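Local structure of peptidase M16 C-terminal domain-containing protein (Enterococcus faecalis, 3D3Y) at residues S80-H86 and Q169-S173; A232-N236 and T310-F314; A157-Y162 and Q413-F417; L196-D202 and P225-K230. The protein is of unknown function but belongs to the M16 peptidase family, whose active members are metal-dependent proteases, and may itself bind a metal ion. One frame throughout, in Å; residues are numbered along the deposited sequence.

Contact 1. Residues S80-H86 and Q169-S173; sequences SKKGNQH and QKIPS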
loop_
_atom_site.group_PDB
_atom_site.type_symbol
_atom_site.label_atom_id
_atom_site.label_comp_id
_atom_site.label_asym_id
_atom_site.label_seq_id
_atom_site.Cartn_x
_atom_site.Cartn_y
_atom_site.Cartn_z
ATOM N N SER A 80 -3.815 -3.866 -2.284
ATOM C CA SER A 80 -2.787 -3.299 -1.421
ATOM C C SER A 80 -3.032 -3.693 0.028
ATOM O O SER A 80 -4.055 -4.294 0.364
ATOM C CB SER A 80 -2.686 -1.771 -1.589
ATOM O OG SER A 80 -3.948 -1.181 -1.413
ATOM N N LYS A 81 -2.073 -3.376 0.887
ATOM C CA LYS A 81 -2.112 -3.819 2.271
ATOM C C LYS A 81 -1.966 -2.542 3.050
ATOM O O LYS A 81 -1.151 -1.722 2.682
ATOM C CB LYS A 81 -0.902 -4.742 2.494
ATOM C CG LYS A 81 -0.512 -5.066 3.910
ATOM C CD LYS A 81 0.455 -6.279 3.848
ATOM C CE LYS A 81 1.385 -6.312 5.026
ATOM N NZ LYS A 81 2.434 -7.380 4.876
ATOM N N LYS A 82 -2.722 -2.382 4.125
ATOM C CA LYS A 82 -2.613 -1.183 4.946
ATOM C C LYS A 82 -2.877 -1.595 6.360
ATOM O O LYS A 82 -4.006 -1.969 6.698
ATOM C CB LYS A 82 -3.643 -0.118 4.544
ATOM C CG LYS A 82 -3.337 1.316 5.083
ATOM C CD LYS A 82 -2.295 1.935 4.149
ATOM C CE LYS A 82 -2.007 3.365 4.441
ATOM N NZ LYS A 82 -0.846 3.713 3.561
ATOM N N GLY A 83 -1.844 -1.525 7.204
ATOM C CA GLY A 83 -2.024 -1.918 8.595
ATOM C C GLY A 83 -2.501 -3.359 8.639
ATOM O O GLY A 83 -1.882 -4.244 8.021
ATOM N N ASN A 84 -3.577 -3.597 9.378
ATOM C CA ASN A 84 -4.169 -4.917 9.459
ATOM C C ASN A 84 -5.268 -5.210 8.418
ATOM O O ASN A 84 -6.021 -6.173 8.566
ATOM C CB ASN A 84 -4.716 -5.162 10.859
ATOM C CG ASN A 84 -4.621 -6.611 11.249
ATOM O OD1 ASN A 84 -3.555 -7.247 11.075
ATOM N ND2 ASN A 84 -5.715 -7.163 11.753
ATOM N N GLN A 85 -5.347 -4.389 7.368
ATOM C CA GLN A 85 -6.378 -4.534 6.308
ATOM C C GLN A 85 -5.732 -4.894 4.981
ATOM O O GLN A 85 -4.558 -4.591 4.733
ATOM C CB GLN A 85 -7.172 -3.230 6.153
ATOM C CG GLN A 85 -8.064 -2.921 7.338
ATOM C CD GLN A 85 -8.684 -1.536 7.283
ATOM O OE1 GLN A 85 -8.557 -0.817 6.291
ATOM N NE2 GLN A 85 -9.370 -1.154 8.367
ATOM N N HIS A 86 -6.491 -5.579 4.137
ATOM C CA HIS A 86 -6.043 -5.863 2.785
ATOM C C HIS A 86 -7.178 -5.340 1.889
ATOM O O HIS A 86 -8.385 -5.598 2.147
ATOM C CB HIS A 86 -5.776 -7.379 2.584
ATOM C CG HIS A 86 -5.056 -7.700 1.306
ATOM N ND1 HIS A 86 -5.715 -7.988 0.131
ATOM C CD2 HIS A 86 -3.734 -7.745 1.016
ATOM C CE1 HIS A 86 -4.829 -8.207 -0.830
ATOM N NE2 HIS A 86 -3.615 -8.064 -0.317
ATOM N N GLN A 169 0.888 -10.972 8.976
ATOM C CA GLN A 169 1.692 -9.785 8.663
ATOM C C GLN A 169 3.027 -10.117 8.010
ATOM O O GLN A 169 3.651 -9.245 7.420
ATOM C CB GLN A 169 1.934 -8.943 9.906
ATOM C CG GLN A 169 0.703 -8.210 10.389
ATOM C CD GLN A 169 0.339 -6.998 9.523
ATOM O OE1 GLN A 169 1.096 -6.581 8.660
ATOM N NE2 GLN A 169 -0.825 -6.457 9.752
ATOM N N LYS A 170 3.466 -11.373 8.141
ATOM C CA LYS A 170 4.697 -11.821 7.478
ATOM C C LYS A 170 4.553 -12.022 5.957
ATOM O O LYS A 170 5.543 -12.221 5.243
ATOM C CB LYS A 170 5.273 -13.058 8.183
ATOM C CG LYS A 170 4.368 -14.247 8.231
ATOM C CD LYS A 170 5.123 -15.519 8.629
ATOM C CE LYS A 170 5.392 -15.575 10.112
ATOM N NZ LYS A 170 6.124 -16.841 10.465
ATOM N N ILE A 171 3.326 -11.888 5.458
ATOM C CA ILE A 171 3.005 -12.041 4.038
ATOM C C ILE A 171 2.871 -10.671 3.356
ATOM O O ILE A 171 2.110 -9.806 3.850
ATOM C CB ILE A 171 1.651 -12.803 3.889
ATOM C CG1 ILE A 171 1.608 -14.046 4.783
ATOM C CG2 ILE A 171 1.318 -13.139 2.409
ATOM C CD1 ILE A 171 2.613 -15.165 4.433
ATOM N N PRO A 172 3.544 -10.489 2.189
ATOM C CA PRO A 172 3.389 -9.261 1.401
ATOM C C PRO A 172 1.987 -9.119 0.820
ATOM O O PRO A 172 1.242 -10.097 0.703
ATOM C CB PRO A 172 4.397 -9.416 0.262
ATOM C CG PRO A 172 4.998 -10.743 0.402
ATOM C CD PRO A 172 4.499 -11.446 1.588
ATOM N N SER A 173 1.629 -7.894 0.464
ATOM C CA SER A 173 0.310 -7.608 -0.065
ATOM C C SER A 173 -0.084 -8.470 -1.278
ATOM O O SER A 173 -1.270 -8.645 -1.526
ATOM C CB SER A 173 0.235 -6.125 -0.436
ATOM O OG SER A 173 0.904 -5.861 -1.642
#
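Lys81 reaches from the edge strand into the curve of the 169-173 loop, and its amine donates to Ile171 O (NZ-O 2.7 Å), lying above that carbonyl plane. A weak bond joins the same NZ to Gln169 O at 3.4 Å. The lysine chain is extended beyond CG, which carries the charge to two backbone carbonyls, whose partial negative charge probably offsets it. The packing is tightest at the root of this chain, where Lys81 CB and Ser173 CB stand 3.4 Å apart, closer than carbons usually come. Nearby, His86 NE2 donates to Ser173 O, in the carbonyl plane and on a lone pair, over 2.7 Å and nearly straight at 169°. ND1 is bound to Arg43, which leaves the imidazole held at both nitrogens. At the hairpin turn the backbones stand farther apart, Asn84 CA to Gln169 CA 7.7 Å against 5.1 Å between Lys81 CA and Ser173 CA, and polar atoms bridge them: Gln169 NE2 bonds to Gly83 O at 3.0 Å and to Asn84 OD1 at 3.1 Å. The two amide planes are nearly coplanar, 26° apart. Lys82 to Gln85 form a type II' turn between strands 74-82 and 85-95, an antiparallel hairpin at the edge of the six-stranded sheet. The loop between helices 150-162 and 177-182 runs beside it, and helix 40-52 touches His86 and Ile171 through Ile40.

Contact 2. Residues A232-N236 and T310-F314; sequences AIFYN and TFRGF
Phe311 O receives the backbone N-H of Tyr235 at 2.9 Å (N to O), a nearly straight bond with an N-H...O angle of 167°. The CA-H of Phe234 makes a bent contact with the same oxygen, with Phe234 CA 3.4 Å from Phe311 O, so this carbonyl is met by two successive residues of the 232-236 loop. A second CA-H...O contact runs the other way, from Arg312 CA to Tyr235 O at 3.5 Å, and the two chains lie close along this line although neither forms a regular strand here. On one side of the backbone seam three apolar side chains gather. The Phe311 ring takes Ile233 CG1 at its edge, near the ring plane, with Phe311 CD1 to Ile233 CG1 at 3.7 Å. Ile233 has CG1 anti to its backbone N (chi1 -179°), which extends that branch to the phenyl edge, while its CG2 lies over the face of the Phe234 ring. The Phe234 and Phe311 rings meet at an angle of 52° between planes, Phe234 CE1 coming 3.8 Å from Phe311 CD1. Beyond the seam, Tyr235 CB rests near Arg312 CG, and the guanidinium leads off to Asp309, Gln159 and Gln169. Gly313 and Phe314 both face Asp309 in a G1 beta bulge, where the connection between strands 303-309 and 314-321 enters the second strand. Helix 368-380 packs on Ile233 and Phe311 through Leu380 and Leu377, and helix 272-284 touches Thr310.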
loop_
_atom_site.group_PDB
_atom_site.type_symbol
_atom_site.label_atom_id
_atom_site.label_comp_id
_atom_site.label_asym_id
_atom_site.label_seq_id
_atom_site.Cartn_x
_atom_site.Cartn_y
_atom_site.Cartn_z
ATOM N N ALA A 232 -9.768 -3.806 12.349
ATOM C CA ALA A 232 -8.954 -2.736 12.924
ATOM C C ALA A 232 -7.883 -2.349 11.918
ATOM O O ALA A 232 -7.285 -3.212 11.278
ATOM C CB ALA A 232 -8.335 -3.172 14.209
ATOM N N ILE A 233 -7.663 -1.056 11.724
ATOM C CA ILE A 233 -6.690 -0.679 10.713
ATOM C C ILE A 233 -5.236 -0.908 11.181
ATOM O O ILE A 233 -4.403 -1.392 10.407
ATOM C CB ILE A 233 -6.897 0.751 10.140
ATOM C CG1 ILE A 233 -5.820 1.006 9.071
ATOM C CG2 ILE A 233 -6.851 1.803 11.226
ATOM C CD1 ILE A 233 -6.285 1.386 7.706
ATOM N N PHE A 234 -4.936 -0.565 12.425
ATOM C CA PHE A 234 -3.556 -0.553 12.873
ATOM C C PHE A 234 -3.137 -1.960 13.257
ATOM O O PHE A 234 -3.971 -2.769 13.709
ATOM C CB PHE A 234 -3.349 0.402 14.059
ATOM C CG PHE A 234 -3.568 1.856 13.722
ATOM C CD1 PHE A 234 -3.098 2.400 12.529
ATOM C CD2 PHE A 234 -4.241 2.683 14.609
ATOM C CE1 PHE A 234 -3.299 3.770 12.214
ATOM C CE2 PHE A 234 -4.444 4.063 14.307
ATOM C CZ PHE A 234 -3.963 4.593 13.104
ATOM N N TYR A 235 -1.853 -2.255 13.074
ATOM C CA TYR A 235 -1.293 -3.485 13.640
ATOM C C TYR A 235 -0.242 -3.098 14.678
ATOM O O TYR A 235 0.577 -2.207 14.445
ATOM C CB TYR A 235 -0.661 -4.385 12.573
ATOM C CG TYR A 235 0.140 -5.550 13.151
ATOM C CD1 TYR A 235 -0.469 -6.793 13.416
ATOM C CD2 TYR A 235 1.497 -5.402 13.451
ATOM C CE1 TYR A 235 0.266 -7.869 13.949
ATOM C CE2 TYR A 235 2.242 -6.473 13.987
ATOM C CZ TYR A 235 1.625 -7.691 14.229
ATOM O OH TYR A 235 2.395 -8.714 14.744
ATOM N N ASN A 236 -0.279 -3.805 15.805
ATOM C CA ASN A 236 0.678 -3.644 16.887
ATOM C C ASN A 236 1.131 -5.025 17.407
ATOM O O ASN A 236 0.412 -6.029 17.282
ATOM C CB ASN A 236 0.024 -2.812 18.016
ATOM C CG ASN A 236 0.938 -2.620 19.204
ATOM O OD1 ASN A 236 1.984 -1.957 19.091
ATOM N ND2 ASN A 236 0.566 -3.214 20.356
ATOM N N THR A 310 3.441 3.891 9.371
ATOM C CA THR A 310 2.669 4.461 10.485
ATOM C C THR A 310 1.302 3.780 10.632
ATOM O O THR A 310 0.412 4.276 11.362
ATOM C CB THR A 310 2.481 5.992 10.291
ATOM O OG1 THR A 310 1.781 6.220 9.068
ATOM C CG2 THR A 310 3.841 6.677 10.166
ATOM N N PHE A 311 1.117 2.662 9.929
ATOM C CA PHE A 311 -0.025 1.778 10.172
ATOM C C PHE A 311 0.354 0.452 10.884
ATOM O O PHE A 311 -0.498 -0.194 11.511
ATOM C CB PHE A 311 -0.829 1.580 8.864
ATOM C CG PHE A 311 -1.482 2.879 8.368
ATOM C CD1 PHE A 311 -2.845 3.087 8.520
ATOM C CD2 PHE A 311 -0.713 3.905 7.827
ATOM C CE1 PHE A 311 -3.437 4.297 8.094
ATOM C CE2 PHE A 311 -1.298 5.126 7.430
ATOM C CZ PHE A 311 -2.647 5.303 7.548
ATOM N N ARG A 312 1.631 0.083 10.830
ATOM C CA ARG A 312 2.106 -1.127 11.512
ATOM C C ARG A 312 3.166 -0.819 12.581
ATOM O O ARG A 312 3.717 -1.745 13.164
ATOM C CB ARG A 312 2.627 -2.193 10.508
ATOM C CG ARG A 312 1.573 -2.713 9.548
ATOM C CD ARG A 312 2.090 -3.834 8.654
ATOM N NE ARG A 312 3.139 -3.411 7.741
ATOM C CZ ARG A 312 3.884 -4.268 7.046
ATOM N NH1 ARG A 312 3.689 -5.580 7.185
ATOM N NH2 ARG A 312 4.805 -3.819 6.223
ATOM N N GLY A 313 3.456 0.467 12.815
ATOM C CA GLY A 313 4.314 0.922 13.942
ATOM C C GLY A 313 5.770 0.452 13.953
ATOM O O GLY A 313 6.310 0.075 14.999
ATOM N N PHE A 314 6.415 0.541 12.805
ATOM C CA PHE A 314 7.780 0.104 12.661
ATOM C C PHE A 314 8.493 0.922 11.600
ATOM O O PHE A 314 7.877 1.668 10.825
ATOM C CB PHE A 314 7.866 -1.417 12.444
ATOM C CG PHE A 314 7.729 -1.863 11.009
ATOM C CD1 PHE A 314 8.802 -2.462 10.373
ATOM C CD2 PHE A 314 6.522 -1.739 10.307
ATOM C CE1 PHE A 314 8.705 -2.902 9.044
ATOM C CE2 PHE A 314 6.416 -2.173 8.972
ATOM C CZ PHE A 314 7.506 -2.746 8.341
#

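Contact 3. Residues A157-Y162 and Q413-F417; sequences ALQSVY and QAIFF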
loop_
_atom_site.group_PDB
_atom_site.type_symbol
_atom_site.label_atom_id
_atom_site.label_comp_id
_atom_site.label_asym_id
_atom_site.label_seq_id
_atom_site.Cartn_x
_atom_site.Cartn_y
_atom_site.Cartn_z
ATOM N N ALA A 157 12.068 -10.251 3.524
ATOM C CA ALA A 157 12.606 -11.202 4.485
ATOM C C ALA A 157 12.755 -10.545 5.854
ATOM O O ALA A 157 12.521 -11.182 6.880
ATOM C CB ALA A 157 13.960 -11.770 4.024
ATOM N N LEU A 158 13.166 -9.280 5.867
ATOM C CA LEU A 158 13.235 -8.542 7.121
ATOM C C LEU A 158 11.847 -8.487 7.754
ATOM O O LEU A 158 11.690 -8.741 8.941
ATOM C CB LEU A 158 13.757 -7.115 6.886
ATOM C CG LEU A 158 13.746 -6.184 8.106
ATOM C CD1 LEU A 158 14.796 -6.648 9.102
ATOM C CD2 LEU A 158 14.013 -4.756 7.627
ATOM N N GLN A 159 10.856 -8.124 6.949
ATOM C CA GLN A 159 9.477 -8.084 7.438
ATOM C C GLN A 159 8.986 -9.424 8.020
ATOM O O GLN A 159 8.302 -9.446 9.071
ATOM C CB GLN A 159 8.551 -7.508 6.370
ATOM C CG GLN A 159 8.765 -5.998 6.218
ATOM C CD GLN A 159 7.786 -5.314 5.257
ATOM O OE1 GLN A 159 6.605 -5.657 5.190
ATOM N NE2 GLN A 159 8.279 -4.308 4.551
ATOM N N SER A 160 9.357 -10.543 7.376
ATOM C CA SER A 160 8.995 -11.879 7.900
ATOM C C SER A 160 9.561 -12.116 9.288
ATOM O O SER A 160 8.913 -12.754 10.107
ATOM C CB SER A 160 9.489 -13.019 7.007
ATOM O OG SER A 160 8.711 -13.087 5.836
ATOM N N VAL A 161 10.771 -11.617 9.541
ATOM C CA VAL A 161 11.422 -11.769 10.838
ATOM C C VAL A 161 10.740 -10.837 11.824
ATOM O O VAL A 161 10.282 -11.287 12.886
ATOM C CB VAL A 161 12.938 -11.472 10.796
ATOM C CG1 VAL A 161 13.562 -11.652 12.197
ATOM C CG2 VAL A 161 13.610 -12.416 9.816
ATOM N N TYR A 162 10.643 -9.557 11.464
ATOM C CA TYR A 162 10.016 -8.571 12.375
ATOM C C TYR A 162 8.611 -9.019 12.810
ATOM O O TYR A 162 8.274 -8.969 13.999
ATOM C CB TYR A 162 9.992 -7.134 11.773
ATOM C CG TYR A 162 9.353 -6.121 12.723
ATOM C CD1 TYR A 162 10.103 -5.517 13.725
ATOM C CD2 TYR A 162 7.980 -5.833 12.663
ATOM C CE1 TYR A 162 9.524 -4.605 14.622
ATOM C CE2 TYR A 162 7.383 -4.922 13.572
ATOM C CZ TYR A 162 8.167 -4.315 14.534
ATOM O OH TYR A 162 7.606 -3.419 15.440
ATOM N N GLN A 413 14.586 -4.475 16.753
ATOM C CA GLN A 413 13.892 -5.753 16.967
ATOM C C GLN A 413 14.377 -6.903 16.088
ATOM O O GLN A 413 14.360 -8.065 16.506
ATOM C CB GLN A 413 12.371 -5.581 16.788
ATOM C CG GLN A 413 11.678 -4.747 17.930
ATOM C CD GLN A 413 11.638 -5.473 19.266
ATOM O OE1 GLN A 413 12.597 -5.416 20.071
ATOM N NE2 GLN A 413 10.540 -6.165 19.520
ATOM N N ALA A 414 14.804 -6.598 14.869
ATOM C CA ALA A 414 15.189 -7.661 13.957
ATOM C C ALA A 414 16.268 -7.160 13.016
ATOM O O ALA A 414 16.306 -5.986 12.670
ATOM C CB ALA A 414 13.949 -8.180 13.184
ATOM N N ILE A 415 17.165 -8.054 12.627
ATOM C CA ILE A 415 18.201 -7.729 11.663
ATOM C C ILE A 415 18.196 -8.883 10.663
ATOM O O ILE A 415 18.272 -10.062 11.061
ATOM C CB ILE A 415 19.616 -7.716 12.312
ATOM C CG1 ILE A 415 19.766 -6.591 13.331
ATOM C CG2 ILE A 415 20.728 -7.670 11.217
ATOM C CD1 ILE A 415 20.960 -6.774 14.235
ATOM N N PHE A 416 18.111 -8.565 9.376
ATOM C CA PHE A 416 18.204 -9.604 8.368
ATOM C C PHE A 416 19.416 -9.326 7.503
ATOM O O PHE A 416 19.595 -8.202 7.006
ATOM C CB PHE A 416 16.936 -9.675 7.496
ATOM C CG PHE A 416 17.018 -10.734 6.420
ATOM C CD1 PHE A 416 16.824 -12.072 6.729
ATOM C CD2 PHE A 416 17.377 -10.391 5.112
ATOM C CE1 PHE A 416 16.938 -13.058 5.730
ATOM C CE2 PHE A 416 17.502 -11.362 4.104
ATOM C CZ PHE A 416 17.288 -12.695 4.412
ATOM N N PHE A 417 20.244 -10.350 7.338
ATOM C CA PHE A 417 21.482 -10.264 6.583
ATOM C C PHE A 417 21.443 -11.250 5.410
ATOM O O PHE A 417 21.360 -12.468 5.602
ATOM C CB PHE A 417 22.644 -10.554 7.545
ATOM C CG PHE A 417 24.028 -10.511 6.919
ATOM C CD1 PHE A 417 24.364 -9.555 5.968
ATOM C CD2 PHE A 417 25.004 -11.419 7.334
ATOM C CE1 PHE A 417 25.661 -9.494 5.427
ATOM C CE2 PHE A 417 26.306 -11.382 6.785
ATOM C CZ PHE A 417 26.632 -10.400 5.835
#
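Phe416 packs its side chain against Ala157 and Leu158 of helix 150-162. CB lies 3.9 Å from Leu158 CA and 4.0 Å from Leu158 CD1. With CG anti to the backbone N (chi1 179°), the ring is carried against Ala157, whose methyl sits over one face: Ala157 CB stands 3.5 Å from the ring centroid and 12° off the normal, a CH-pi contact. The methyl is near all six ring carbons, nearest to CZ at the tip; on the flank, Phe416 CD1 is 4.5 Å from Val161 CG2. This is helix-on-sheet packing: helix 150-162 lies against the mixed five-stranded sheet formed by strands from 244 onward. The helix runs roughly antiparallel to strand 411-421, the short axes at 148° and 7.8 Å apart, and presents Ala157, Leu158, Val161 and Tyr162. Two residues earlier in the strand, Ala414 CB takes Val161 CG1 at 3.6 Å. Leu158 CD1 dips between Ala414 and Phe416, against Ala414 O and Phe416 N. Near the classic bulge in which Gln413 and Ala414 face Ala260, Tyr162 CE1 touches Gln413 CB at 3.7 Å. Leu158 and Tyr162 also reach Ala260 on the adjoining strand 255-262, and Arg240 makes a cation-pi contact with the tyrosine ring.

Contact 4. Residues L196-D202 and P225-K230; sequences LAEDQVD and PREEGK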
loop_
_atom_site.group_PDB
_atom_site.type_symbol
_atom_site.label_atom_id
_atom_site.label_comp_id
_atom_site.label_asym_id
_atom_site.label_seq_id
_atom_site.Cartn_x
_atom_site.Cartn_y
_atom_site.Cartn_z
ATOM N N LEU A 196 -17.395 -11.224 -2.266
ATOM C CA LEU A 196 -18.555 -10.445 -2.671
ATOM C C LEU A 196 -19.589 -10.385 -1.542
ATOM O O LEU A 196 -20.172 -9.337 -1.309
ATOM C CB LEU A 196 -19.159 -10.952 -3.999
ATOM C CG LEU A 196 -20.138 -9.999 -4.736
ATOM C CD1 LEU A 196 -19.559 -8.631 -5.113
ATOM C CD2 LEU A 196 -20.829 -10.638 -5.962
ATOM N N ALA A 197 -19.764 -11.492 -0.825
ATOM C CA ALA A 197 -20.732 -11.557 0.265
ATOM C C ALA A 197 -20.287 -10.936 1.598
ATOM O O ALA A 197 -21.124 -10.509 2.367
ATOM C CB ALA A 197 -21.186 -12.993 0.459
ATOM N N GLU A 198 -18.978 -10.874 1.864
ATOM C CA GLU A 198 -18.458 -10.578 3.223
ATOM C C GLU A 198 -17.673 -9.256 3.430
ATOM O O GLU A 198 -17.647 -8.720 4.540
ATOM C CB GLU A 198 -17.620 -11.767 3.748
ATOM C CG GLU A 198 -18.310 -13.124 3.566
ATOM C CD GLU A 198 -17.725 -14.249 4.422
ATOM O OE1 GLU A 198 -16.552 -14.172 4.865
ATOM O OE2 GLU A 198 -18.454 -15.229 4.625
ATOM N N ASP A 199 -17.033 -8.739 2.394
ATOM C CA ASP A 199 -16.137 -7.600 2.588
ATOM C C ASP A 199 -16.952 -6.331 2.828
ATOM O O ASP A 199 -18.077 -6.198 2.316
ATOM C CB ASP A 199 -15.239 -7.376 1.357
ATOM C CG ASP A 199 -13.982 -8.283 1.315
ATOM O OD1 ASP A 199 -13.911 -9.382 1.944
ATOM O OD2 ASP A 199 -13.038 -7.879 0.574
ATOM N N GLN A 200 -16.382 -5.394 3.587
ATOM C CA GLN A 200 -16.923 -4.034 3.637
ATOM C C GLN A 200 -16.597 -3.380 2.300
ATOM O O GLN A 200 -15.472 -3.487 1.797
ATOM C CB GLN A 200 -16.347 -3.234 4.810
ATOM C CG GLN A 200 -16.900 -3.691 6.185
ATOM C CD GLN A 200 -16.540 -5.147 6.479
ATOM O OE1 GLN A 200 -15.364 -5.536 6.428
ATOM N NE2 GLN A 200 -17.549 -5.959 6.784
ATOM N N VAL A 201 -17.587 -2.728 1.704
ATOM C CA VAL A 201 -17.413 -2.178 0.362
ATOM C C VAL A 201 -17.662 -0.681 0.446
ATOM O O VAL A 201 -18.649 -0.247 1.048
ATOM C CB VAL A 201 -18.414 -2.831 -0.645
ATOM C CG1 VAL A 201 -18.222 -2.248 -2.060
ATOM C CG2 VAL A 201 -18.210 -4.340 -0.698
ATOM N N ASP A 202 -16.756 0.103 -0.129
ATOM C CA ASP A 202 -16.958 1.551 -0.209
ATOM C C ASP A 202 -16.691 2.000 -1.640
ATOM O O ASP A 202 -15.729 1.570 -2.284
ATOM C CB ASP A 202 -16.091 2.303 0.822
ATOM C CG ASP A 202 -16.610 2.136 2.229
ATOM O OD1 ASP A 202 -17.495 2.914 2.644
ATOM O OD2 ASP A 202 -16.163 1.192 2.918
ATOM N N PRO A 225 -26.628 -7.345 2.126
ATOM C CA PRO A 225 -26.151 -6.712 3.355
ATOM C C PRO A 225 -25.014 -7.508 3.950
ATOM O O PRO A 225 -24.944 -8.721 3.782
ATOM C CB PRO A 225 -27.386 -6.765 4.313
ATOM C CG PRO A 225 -28.523 -7.000 3.438
ATOM C CD PRO A 225 -28.028 -7.775 2.246
ATOM N N ARG A 226 -24.085 -6.821 4.589
ATOM C CA ARG A 226 -23.065 -7.516 5.378
ATOM C C ARG A 226 -22.674 -6.627 6.540
ATOM O O ARG A 226 -23.215 -5.534 6.688
ATOM C CB ARG A 226 -21.857 -7.974 4.516
ATOM C CG ARG A 226 -20.854 -6.884 4.128
ATOM C CD ARG A 226 -21.312 -5.931 2.991
ATOM N NE ARG A 226 -21.990 -6.592 1.872
ATOM C CZ ARG A 226 -21.400 -7.256 0.877
ATOM N NH1 ARG A 226 -20.076 -7.383 0.795
ATOM N NH2 ARG A 226 -22.158 -7.812 -0.063
ATOM N N GLU A 227 -21.768 -7.110 7.378
ATOM C CA GLU A 227 -21.308 -6.368 8.551
ATOM C C GLU A 227 -20.779 -4.995 8.156
ATOM O O GLU A 227 -20.081 -4.851 7.148
ATOM C CB GLU A 227 -20.214 -7.158 9.275
ATOM C CG GLU A 227 -20.688 -8.485 9.847
ATOM C CD GLU A 227 -21.544 -8.324 11.096
ATOM O OE1 GLU A 227 -22.160 -7.240 11.277
ATOM O OE2 GLU A 227 -21.614 -9.287 11.904
ATOM N N GLU A 228 -21.111 -3.996 8.959
ATOM C CA GLU A 228 -20.657 -2.627 8.710
ATOM C C GLU A 228 -19.227 -2.359 9.233
ATOM O O GLU A 228 -18.450 -1.630 8.599
ATOM C CB GLU A 228 -21.660 -1.640 9.314
ATOM C CG GLU A 228 -21.406 -0.189 8.962
ATOM C CD GLU A 228 -21.868 0.203 7.561
ATOM O OE1 GLU A 228 -22.995 -0.140 7.145
ATOM O OE2 GLU A 228 -21.102 0.902 6.890
ATOM N N GLY A 229 -18.882 -2.961 10.368
ATOM C CA GLY A 229 -17.554 -2.809 10.969
ATOM C C GLY A 229 -16.405 -3.360 10.125
ATOM O O GLY A 229 -16.429 -4.504 9.686
ATOM N N LYS A 230 -15.378 -2.548 9.907
ATOM C CA LYS A 230 -14.157 -3.035 9.249
ATOM C C LYS A 230 -13.191 -3.656 10.274
ATOM O O LYS A 230 -13.274 -3.363 11.465
ATOM C CB LYS A 230 -13.459 -1.876 8.536
ATOM C CG LYS A 230 -14.239 -1.343 7.324
ATOM C CD LYS A 230 -13.465 -0.249 6.608
ATOM C CE LYS A 230 -14.164 0.195 5.337
ATOM N NZ LYS A 230 -15.374 1.034 5.600
HETATM O O HOH W 1 -23.627 -10.695 2.260
#
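Arg226 grips the carbonyl of Leu196 end-on with two nitrogens, NH2 at 2.8 Å and NH1 at 2.9 Å from Leu196 O. Its NH1 also donates to Asp199 O, 2.8 Å away and at 162°, with both acceptors close to the guanidinium plane. Ala197 O lies over one face of the group. The chain reaches this position by folding back at chi2 and chi3, -76° and -42°. Further along, Gln200 NE2 gives a straight bond to Glu227 O at 2.8 Å, while its CG packs against Lys230 CG. Lys230 NZ then forms a salt bridge with Asp202 OD2, also 2.8 Å long, met on the syn side but tilted well out of the carboxylate plane. In the next shell, Thr224 O takes a further bond from Arg226 NH2, His15 binds the other oxygen of Asp202, and Tyr376 of helix 368-380 touches both Asp202 and Lys230. The contact joins the end of helix 185-198 and the start of strand 200-207 to the loop after helix 211-219. Because Leu196 and Ala197 lie in the last helical turn, the guanidinium among their carbonyls would be expected to offset the partial negative charge there.

Along the chain, contact 1 opens at the hairpin 80-86 and closes at 169-173. Contact 3 opens at 157-162, before that closure, so contacts 1 and 3 cross; it closes only at 413-417, and contacts 4 and 2 nest inside its loop, one after the other. Contact 4 closes at 225-230, shortly before contact 2 opens at 232-236. Contacts 1 and 4 reach the six-stranded sheet, whereas contact 3 lies on the five-stranded one. Contact 2 lies between: Asn84 of contact 1 probably bonds to Ile233, while Arg312 probably bonds to Gln169 of contact 1 and Gln159 of contact 3, tying the two sheets together.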